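Local coordinates for L0028 (Mitochondria associated protein) (Escherichia coli, PDB 3GCG), which probably acts as a secreted bacterial effector that activates a Rho-family GTPase of the host cell, promoting its nucleotide exchange, at residues B[113-118]-B[125-130]; B[108-113]-B[133-138]. All blocks are in the same frame, centred on the assembly; numbering follows the deposited sequence.

Contact 1. Residues B[113-118]-B[125-130]; sequences KVDEQC and ITRFNT
Val114 and Arg127 cross at about a right angle, the valine's CG1 methyl resting over one face of the guanidinium, off-centre toward its rim and 3.7 Å from Arg127 NE. At the edge of the same group stands Asp115, its OD1 directed at NH1 in a salt bridge between planes turned 60° apart; the two atoms are modelled improbably close, so the detail of that pairing is doubtful. A bend at chi2 (113°) helps carry the arginine toward both partners. Farther along, Cys118 SG sits 3.6 Å from Arg127 CA and 3.7 Å from Thr130 CG2, wedged against the backbone of helix 124-146. Thr130 CG2 lies anti to the backbone N and there also meets Gln117 CG at 3.7 Å. Thr130 OG1 turns back to Thr126 O (3.1 Å), coming from above the carbonyl plane, opposite the face used by Thr130 N. The contact thus joins the end of helix 108-118 to the start of helix 124-146 across their connecting loop, the two steeply inclined. Its chemistry is mixed: sulfur, methyl and methylene groups of Cys118, Val114, Thr130 and Gln117 supply the apolar part, while an ion pair at the margin probably adds electrostatic attraction.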
ATOM      1  N   LYS B 113     -20.952   0.215 -10.440  1.00 26.38           N
ATOM      2  CA  LYS B 113     -21.761  -0.154  -9.279  1.00 24.42           C
ATOM      3  C   LYS B 113     -21.535   0.850  -8.144  1.00 23.50           C
ATOM      4  O   LYS B 113     -22.446   1.144  -7.368  1.00 21.98           O
ATOM      5  CB  LYS B 113     -21.399  -1.566  -8.799  1.00 25.35           C
ATOM      6  CG  LYS B 113     -21.777  -2.682  -9.764  1.00 25.93           C
ATOM      7  CD  LYS B 113     -23.283  -2.867  -9.865  1.00 23.86           C
ATOM      8  CE  LYS B 113     -23.630  -3.970 -10.846  1.00 26.82           C
ATOM      9  NZ  LYS B 113     -25.094  -4.190 -10.939  1.00 29.92           N
ATOM     10  N   VAL B 114     -20.317   1.365  -8.037  1.00 24.11           N
ATOM     11  CA  VAL B 114     -20.005   2.357  -7.005  1.00 25.91           C
ATOM     12  C   VAL B 114     -20.867   3.598  -7.253  1.00 27.96           C
ATOM     13  O   VAL B 114     -21.483   4.144  -6.331  1.00 26.96           O
ATOM     14  CB  VAL B 114     -18.512   2.772  -7.046  1.00 23.64           C
ATOM     15  CG1 VAL B 114     -18.277   3.972  -6.156  1.00 21.64           C
ATOM     16  CG2 VAL B 114     -17.642   1.612  -6.603  1.00 24.78           C
ATOM     17  N   ASP B 115     -20.900   4.044  -8.504  1.00 30.16           N
ATOM     18  CA  ASP B 115     -21.703   5.199  -8.865  1.00 32.34           C
ATOM     19  C   ASP B 115     -23.158   4.931  -8.507  1.00 33.28           C
ATOM     20  O   ASP B 115     -23.746   5.636  -7.685  1.00 34.82           O
ATOM     21  CB  ASP B 115     -21.582   5.486 -10.358  1.00 32.40           C
ATOM     22  CG  ASP B 115     -20.168   5.822 -10.764  1.00 36.15           C
ATOM     23  OD1 ASP B 115     -19.492   6.511  -9.977  1.00 33.50           O
ATOM     24  OD2 ASP B 115     -19.735   5.416 -11.867  1.00 38.28           O
ATOM     25  N   GLU B 116     -23.733   3.906  -9.123  1.00 34.24           N
ATOM     26  CA  GLU B 116     -25.117   3.544  -8.856  1.00 36.34           C
ATOM     27  C   GLU B 116     -25.411   3.591  -7.361  1.00 37.07           C
ATOM     28  O   GLU B 116     -26.466   4.052  -6.940  1.00 37.66           O
ATOM     29  CB  GLU B 116     -25.400   2.139  -9.385  1.00 35.91           C
ATOM     30  CG  GLU B 116     -25.443   2.029 -10.899  1.00 35.83           C
ATOM     31  CD  GLU B 116     -25.499   0.587 -11.366  1.00 36.09           C
ATOM     32  OE1 GLU B 116     -25.915  -0.279 -10.565  1.00 35.85           O
ATOM     33  OE2 GLU B 116     -25.136   0.320 -12.535  1.00 38.05           O
ATOM     34  N   GLN B 117     -24.455   3.119  -6.569  1.00 39.88           N
ATOM     35  CA  GLN B 117     -24.576   3.068  -5.115  1.00 41.91           C
ATOM     36  C   GLN B 117     -24.483   4.419  -4.409  1.00 43.27           C
ATOM     37  O   GLN B 117     -25.090   4.610  -3.355  1.00 44.48           O
ATOM     38  CB  GLN B 117     -23.507   2.130  -4.557  1.00 43.04           C
ATOM     39  CG  GLN B 117     -23.264   2.240  -3.060  1.00 45.63           C
ATOM     40  CD  GLN B 117     -23.971   1.165  -2.255  1.00 48.02           C
ATOM     41  OE1 GLN B 117     -23.552   0.841  -1.137  1.00 49.45           O
ATOM     42  NE2 GLN B 117     -25.049   0.608  -2.810  1.00 46.48           N
ATOM     43  N   CYS B 118     -23.710   5.345  -4.967  1.00 44.30           N
ATOM     44  CA  CYS B 118     -23.561   6.668  -4.366  1.00 45.59           C
ATOM     45  C   CYS B 118     -24.830   7.468  -4.594  1.00 47.55           C
ATOM     46  O   CYS B 118     -25.105   8.447  -3.895  1.00 47.47           O
ATOM     47  CB  CYS B 118     -22.369   7.408  -4.976  1.00 43.86           C
ATOM     48  SG  CYS B 118     -20.773   6.833  -4.384  1.00 43.28           S
ATOM     49  N   ILE B 125     -15.301  13.079  -1.747  1.00 33.90           N
ATOM     50  CA  ILE B 125     -14.943  12.329  -0.551  1.00 31.99           C
ATOM     51  C   ILE B 125     -15.924  11.199  -0.218  1.00 31.00           C
ATOM     52  O   ILE B 125     -15.518  10.051  -0.033  1.00 30.72           O
ATOM     53  CB  ILE B 125     -14.832  13.266   0.668  1.00 30.88           C
ATOM     54  CG1 ILE B 125     -13.802  14.358   0.386  1.00 31.63           C
ATOM     55  CG2 ILE B 125     -14.423  12.475   1.907  1.00 30.35           C
ATOM     56  CD1 ILE B 125     -12.430  13.833  -0.006  1.00 31.46           C
ATOM     57  N   THR B 126     -17.208  11.523  -0.133  1.00 29.05           N
ATOM     58  CA  THR B 126     -18.215  10.521   0.184  1.00 29.23           C
ATOM     59  C   THR B 126     -18.191   9.392  -0.842  1.00 27.13           C
ATOM     60  O   THR B 126     -18.293   8.218  -0.482  1.00 24.78           O
ATOM     61  CB  THR B 126     -19.631  11.145   0.235  1.00 30.98           C
ATOM     62  OG1 THR B 126     -19.676  12.133   1.273  1.00 33.53           O
ATOM     63  CG2 THR B 126     -20.678  10.074   0.524  1.00 32.25           C
ATOM     64  N   ARG B 127     -18.054   9.749  -2.115  1.00 25.20           N
ATOM     65  CA  ARG B 127     -17.992   8.755  -3.177  1.00 26.06           C
ATOM     66  C   ARG B 127     -16.786   7.844  -2.952  1.00 24.13           C
ATOM     67  O   ARG B 127     -16.886   6.625  -3.058  1.00 24.50           O
ATOM     68  CB  ARG B 127     -17.870   9.434  -4.544  1.00 29.00           C
ATOM     69  CG  ARG B 127     -16.802   8.798  -5.436  1.00 36.13           C
ATOM     70  CD  ARG B 127     -17.375   8.108  -6.664  1.00 38.77           C
ATOM     71  NE  ARG B 127     -16.505   7.022  -7.119  1.00 42.36           N
ATOM     72  CZ  ARG B 127     -16.597   6.440  -8.310  1.00 42.33           C
ATOM     73  NH1 ARG B 127     -17.511   6.847  -9.169  1.00 42.57           N
ATOM     74  NH2 ARG B 127     -15.796   5.437  -8.635  1.00 42.03           N
ATOM     75  N   PHE B 128     -15.646   8.449  -2.638  1.00 22.13           N
ATOM     76  CA  PHE B 128     -14.418   7.702  -2.403  1.00 21.78           C
ATOM     77  C   PHE B 128     -14.560   6.737  -1.225  1.00 21.30           C
ATOM     78  O   PHE B 128     -14.182   5.577  -1.322  1.00 20.64           O
ATOM     79  CB  PHE B 128     -13.251   8.663  -2.144  1.00 18.34           C
ATOM     80  CG  PHE B 128     -11.906   7.991  -2.097  1.00 17.05           C
ATOM     81  CD1 PHE B 128     -11.117   7.897  -3.247  1.00 15.04           C
ATOM     82  CD2 PHE B 128     -11.415   7.467  -0.902  1.00 14.16           C
ATOM     83  CE1 PHE B 128      -9.851   7.291  -3.204  1.00 14.96           C
ATOM     84  CE2 PHE B 128     -10.146   6.855  -0.847  1.00 15.91           C
ATOM     85  CZ  PHE B 128      -9.364   6.771  -1.997  1.00 12.90           C
ATOM     86  N   ASN B 129     -15.098   7.216  -0.111  1.00 23.26           N
ATOM     87  CA  ASN B 129     -15.267   6.345   1.046  1.00 24.35           C
ATOM     88  C   ASN B 129     -16.209   5.193   0.710  1.00 22.51           C
ATOM     89  O   ASN B 129     -15.983   4.055   1.109  1.00 22.79           O
ATOM     90  CB  ASN B 129     -15.781   7.142   2.244  1.00 23.23           C
ATOM     91  CG  ASN B 129     -14.748   8.123   2.759  1.00 27.87           C
ATOM     92  OD1 ASN B 129     -13.568   8.044   2.394  1.00 28.34           O
ATOM     93  ND2 ASN B 129     -15.176   9.047   3.613  1.00 27.27           N
ATOM     94  N   THR B 130     -17.257   5.494  -0.042  1.00 24.06           N
ATOM     95  CA  THR B 130     -18.210   4.480  -0.464  1.00 23.25           C
ATOM     96  C   THR B 130     -17.448   3.468  -1.309  1.00 23.67           C
ATOM     97  O   THR B 130     -17.649   2.259  -1.174  1.00 23.16           O
ATOM     98  CB  THR B 130     -19.367   5.124  -1.286  1.00 25.36           C
ATOM     99  OG1 THR B 130     -20.226   5.851  -0.394  1.00 26.49           O
ATOM    100  CG2 THR B 130     -20.183   4.064  -2.028  1.00 23.12           C
TER

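Contact 2. Residues B[108-113]-B[133-138]; sequences KYFNQK and KMIEQV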
ATOM      1  N   LYS B 108     -13.922  -1.003 -14.358  1.00 22.31           N
ATOM      2  CA  LYS B 108     -15.115  -0.322 -14.884  1.00 23.65           C
ATOM      3  C   LYS B 108     -16.423  -0.838 -14.304  1.00 23.14           C
ATOM      4  O   LYS B 108     -17.218  -0.074 -13.748  1.00 24.97           O
ATOM      5  CB  LYS B 108     -15.195  -0.477 -16.403  1.00 26.01           C
ATOM      6  CG  LYS B 108     -13.969  -0.061 -17.172  1.00 31.87           C
ATOM      7  CD  LYS B 108     -14.123  -0.441 -18.641  1.00 33.84           C
ATOM      8  CE  LYS B 108     -12.815  -0.278 -19.397  1.00 37.03           C
ATOM      9  NZ  LYS B 108     -12.936  -0.710 -20.821  1.00 41.09           N
ATOM     10  N   TYR B 109     -16.651  -2.137 -14.464  1.00 20.81           N
ATOM     11  CA  TYR B 109     -17.868  -2.776 -13.978  1.00 19.86           C
ATOM     12  C   TYR B 109     -18.100  -2.470 -12.500  1.00 19.00           C
ATOM     13  O   TYR B 109     -19.196  -2.075 -12.097  1.00 17.03           O
ATOM     14  CB  TYR B 109     -17.777  -4.290 -14.214  1.00 20.68           C
ATOM     15  CG  TYR B 109     -18.945  -5.091 -13.676  1.00 20.35           C
ATOM     16  CD1 TYR B 109     -20.261  -4.722 -13.950  1.00 20.14           C
ATOM     17  CD2 TYR B 109     -18.728  -6.244 -12.917  1.00 21.95           C
ATOM     18  CE1 TYR B 109     -21.342  -5.484 -13.481  1.00 21.34           C
ATOM     19  CE2 TYR B 109     -19.794  -7.015 -12.445  1.00 21.05           C
ATOM     20  CZ  TYR B 109     -21.096  -6.626 -12.730  1.00 22.07           C
ATOM     21  OH  TYR B 109     -22.141  -7.374 -12.253  1.00 23.68           O
ATOM     22  N   PHE B 110     -17.061  -2.656 -11.693  1.00 18.60           N
ATOM     23  CA  PHE B 110     -17.144  -2.387 -10.265  1.00 19.14           C
ATOM     24  C   PHE B 110     -17.474  -0.927  -9.956  1.00 20.57           C
ATOM     25  O   PHE B 110     -18.322  -0.636  -9.113  1.00 21.92           O
ATOM     26  CB  PHE B 110     -15.828  -2.726  -9.578  1.00 16.83           C
ATOM     27  CG  PHE B 110     -15.808  -2.354  -8.121  1.00 17.36           C
ATOM     28  CD1 PHE B 110     -16.460  -3.151  -7.181  1.00 13.67           C
ATOM     29  CD2 PHE B 110     -15.169  -1.186  -7.695  1.00 10.72           C
ATOM     30  CE1 PHE B 110     -16.477  -2.787  -5.837  1.00 15.55           C
ATOM     31  CE2 PHE B 110     -15.180  -0.818  -6.359  1.00 13.48           C
ATOM     32  CZ  PHE B 110     -15.835  -1.617  -5.426  1.00 14.78           C
ATOM     33  N   ASN B 111     -16.795  -0.004 -10.627  1.00 21.19           N
ATOM     34  CA  ASN B 111     -17.035   1.414 -10.373  1.00 21.53           C
ATOM     35  C   ASN B 111     -18.396   1.904 -10.847  1.00 22.24           C
ATOM     36  O   ASN B 111     -18.932   2.879 -10.310  1.00 19.59           O
ATOM     37  CB  ASN B 111     -15.900   2.249 -10.969  1.00 19.79           C
ATOM     38  CG  ASN B 111     -14.686   2.298 -10.048  1.00 22.34           C
ATOM     39  OD1 ASN B 111     -14.746   2.869  -8.961  1.00 21.89           O
ATOM     40  ND2 ASN B 111     -13.589   1.687 -10.472  1.00 21.46           N
ATOM     41  N   GLN B 112     -18.958   1.222 -11.845  1.00 24.06           N
ATOM     42  CA  GLN B 112     -20.284   1.566 -12.348  1.00 25.71           C
ATOM     43  C   GLN B 112     -21.237   1.283 -11.183  1.00 26.89           C
ATOM     44  O   GLN B 112     -22.190   2.030 -10.945  1.00 28.72           O
ATOM     45  CB  GLN B 112     -20.616   0.697 -13.572  1.00 29.51           C
ATOM     46  CG  GLN B 112     -22.041   0.817 -14.128  1.00 32.00           C
ATOM     47  CD  GLN B 112     -22.503   2.255 -14.349  1.00 32.73           C
ATOM     48  OE1 GLN B 112     -21.701   3.155 -14.585  1.00 32.35           O
ATOM     49  NE2 GLN B 112     -23.811   2.465 -14.287  1.00 33.93           N
ATOM     50  N   LYS B 113     -20.952   0.215 -10.440  1.00 26.38           N
ATOM     51  CA  LYS B 113     -21.761  -0.154  -9.279  1.00 24.42           C
ATOM     52  C   LYS B 113     -21.535   0.850  -8.144  1.00 23.50           C
ATOM     53  O   LYS B 113     -22.446   1.144  -7.368  1.00 21.98           O
ATOM     54  CB  LYS B 113     -21.399  -1.566  -8.799  1.00 25.35           C
ATOM     55  CG  LYS B 113     -21.777  -2.682  -9.764  1.00 25.93           C
ATOM     56  CD  LYS B 113     -23.283  -2.867  -9.865  1.00 23.86           C
ATOM     57  CE  LYS B 113     -23.630  -3.970 -10.846  1.00 26.82           C
ATOM     58  NZ  LYS B 113     -25.094  -4.190 -10.939  1.00 29.92           N
ATOM     59  N   LYS B 133     -15.337   1.240   0.937  1.00 23.01           N
ATOM     60  CA  LYS B 133     -16.170   0.319   1.697  1.00 23.61           C
ATOM     61  C   LYS B 133     -16.633  -0.833   0.815  1.00 22.03           C
ATOM     62  O   LYS B 133     -16.638  -1.982   1.237  1.00 19.98           O
ATOM     63  CB  LYS B 133     -17.382   1.039   2.281  1.00 26.97           C
ATOM     64  CG  LYS B 133     -17.056   1.894   3.500  1.00 32.82           C
ATOM     65  CD  LYS B 133     -18.319   2.225   4.275  1.00 36.80           C
ATOM     66  CE  LYS B 133     -17.997   2.881   5.613  1.00 40.71           C
ATOM     67  NZ  LYS B 133     -19.180   2.871   6.532  1.00 42.26           N
ATOM     68  N   MET B 134     -17.023  -0.515  -0.414  1.00 21.50           N
ATOM     69  CA  MET B 134     -17.475  -1.534  -1.350  1.00 21.19           C
ATOM     70  C   MET B 134     -16.301  -2.407  -1.782  1.00 20.01           C
ATOM     71  O   MET B 134     -16.475  -3.587  -2.048  1.00 19.39           O
ATOM     72  CB  MET B 134     -18.148  -0.883  -2.563  1.00 21.59           C
ATOM     73  CG  MET B 134     -19.580  -0.419  -2.282  1.00 22.07           C
ATOM     74  SD  MET B 134     -20.333   0.554  -3.618  1.00 24.13           S
ATOM     75  CE  MET B 134     -20.735  -0.757  -4.838  1.00 20.02           C
ATOM     76  N   ILE B 135     -15.105  -1.828  -1.846  1.00 20.73           N
ATOM     77  CA  ILE B 135     -13.923  -2.601  -2.225  1.00 20.76           C
ATOM     78  C   ILE B 135     -13.651  -3.666  -1.162  1.00 20.99           C
ATOM     79  O   ILE B 135     -13.295  -4.801  -1.484  1.00 22.50           O
ATOM     80  CB  ILE B 135     -12.656  -1.698  -2.388  1.00 17.87           C
ATOM     81  CG1 ILE B 135     -12.713  -0.961  -3.724  1.00 15.50           C
ATOM     82  CG2 ILE B 135     -11.385  -2.540  -2.307  1.00 14.01           C
ATOM     83  CD1 ILE B 135     -11.516  -0.079  -3.984  1.00 15.78           C
ATOM     84  N   GLU B 136     -13.818  -3.302   0.103  1.00 19.79           N
ATOM     85  CA  GLU B 136     -13.593  -4.261   1.176  1.00 21.91           C
ATOM     86  C   GLU B 136     -14.594  -5.416   1.054  1.00 23.40           C
ATOM     87  O   GLU B 136     -14.212  -6.587   1.057  1.00 22.71           O
ATOM     88  CB  GLU B 136     -13.749  -3.580   2.539  1.00 22.58           C
ATOM     89  CG  GLU B 136     -13.577  -4.523   3.723  1.00 27.67           C
ATOM     90  CD  GLU B 136     -12.148  -5.029   3.894  1.00 29.87           C
ATOM     91  OE1 GLU B 136     -11.978  -6.146   4.434  1.00 29.97           O
ATOM     92  OE2 GLU B 136     -11.196  -4.310   3.507  1.00 31.78           O
ATOM     93  N   GLN B 137     -15.875  -5.074   0.929  1.00 23.86           N
ATOM     94  CA  GLN B 137     -16.937  -6.070   0.817  1.00 25.72           C
ATOM     95  C   GLN B 137     -16.824  -7.023  -0.365  1.00 23.47           C
ATOM     96  O   GLN B 137     -16.955  -8.231  -0.202  1.00 23.92           O
ATOM     97  CB  GLN B 137     -18.308  -5.391   0.742  1.00 29.95           C
ATOM     98  CG  GLN B 137     -18.652  -4.515   1.932  1.00 38.76           C
ATOM     99  CD  GLN B 137     -20.120  -4.109   1.958  1.00 42.72           C
ATOM    100  OE1 GLN B 137     -20.693  -3.733   0.933  1.00 45.21           O
ATOM    101  NE2 GLN B 137     -20.731  -4.175   3.139  1.00 45.71           N
ATOM    102  N   VAL B 138     -16.594  -6.476  -1.554  1.00 21.83           N
ATOM    103  CA  VAL B 138     -16.506  -7.289  -2.765  1.00 21.38           C
ATOM    104  C   VAL B 138     -15.247  -8.160  -2.889  1.00 20.20           C
ATOM    105  O   VAL B 138     -15.309  -9.277  -3.414  1.00 16.39           O
ATOM    106  CB  VAL B 138     -16.659  -6.397  -4.022  1.00 20.48           C
ATOM    107  CG1 VAL B 138     -16.734  -7.250  -5.267  1.00 20.85           C
ATOM    108  CG2 VAL B 138     -17.920  -5.557  -3.901  1.00 21.47           C
TER
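The Phe110 ring turns its edge to residues 133-138 of helix 124-146 at two points: Val138 CG2 lies near the ring plane, 3.7 Å from Phe110 CE1, and the carbonyl carbon of Met134 also lies in that plane. Met134 CB and Ile135 CG1 approach obliquely, the first 3.8 Å from Phe110 CZ and the second 3.6 Å from Phe110 CE2. With CG anti to the backbone N (chi1 175°), the phenylalanine extends from its helix and inserts the far end of the ring among these three residues. Phe110 and Ile135 cross at about a right angle, whereas Phe110 and Val138 run past one another in opposite directions. Beyond the two segments, Leu104 of helix 99-105 touches both Phe110 and Val138, bringing a third helix to the cluster. Met134 makes a second connection: its chain bends at chi3 (76°) and places the CE methyl 3.6 Å from Lys113 O and 4.1 Å from Lys113 CB. The lysine's amine leads away from this packing and hydrogen-bonds to Val17 O. Were Phe110 cut back to an alanine, the helices would probably be left with a gap where the ring now meets Met134 CB, Ile135 CG1 and Val138 CG2. The segment axes stay 11.1 Å apart at their closest, a separation bridged by the long phenylalanine and methionine side chains. This buried contact is therefore essentially hydrophobic, resting on contact of one aromatic ring with aliphatic side chains, and of the Met134 methyl with Lys113, rather than on directed polar bonds.

Contacts 1 and 2 are successive levels of one interface between helix 108-118 and helix 124-146, with centres about 9 Å apart. Along the chain, contact 1 is nested within the loop closed by contact 2; Lys113 lies in both ranges, though it makes its cross-helix contact only in contact 2. The levels also touch directly: Gln117 CG lies 3.4 Å from Met134 SD. Contact 1 is nearer the loop that joins the two helices and only partly buried, whereas contact 2 lies deeper, beside helices 99-105 and 20-32. In this all-helical protein the pairing sets helix 108-118 against one side of helix 124-146, while Ile125, Phe128 and Ile135 of that helix pack on a chain of another protein, consistent with a helix that serves both the fold and partner recognition.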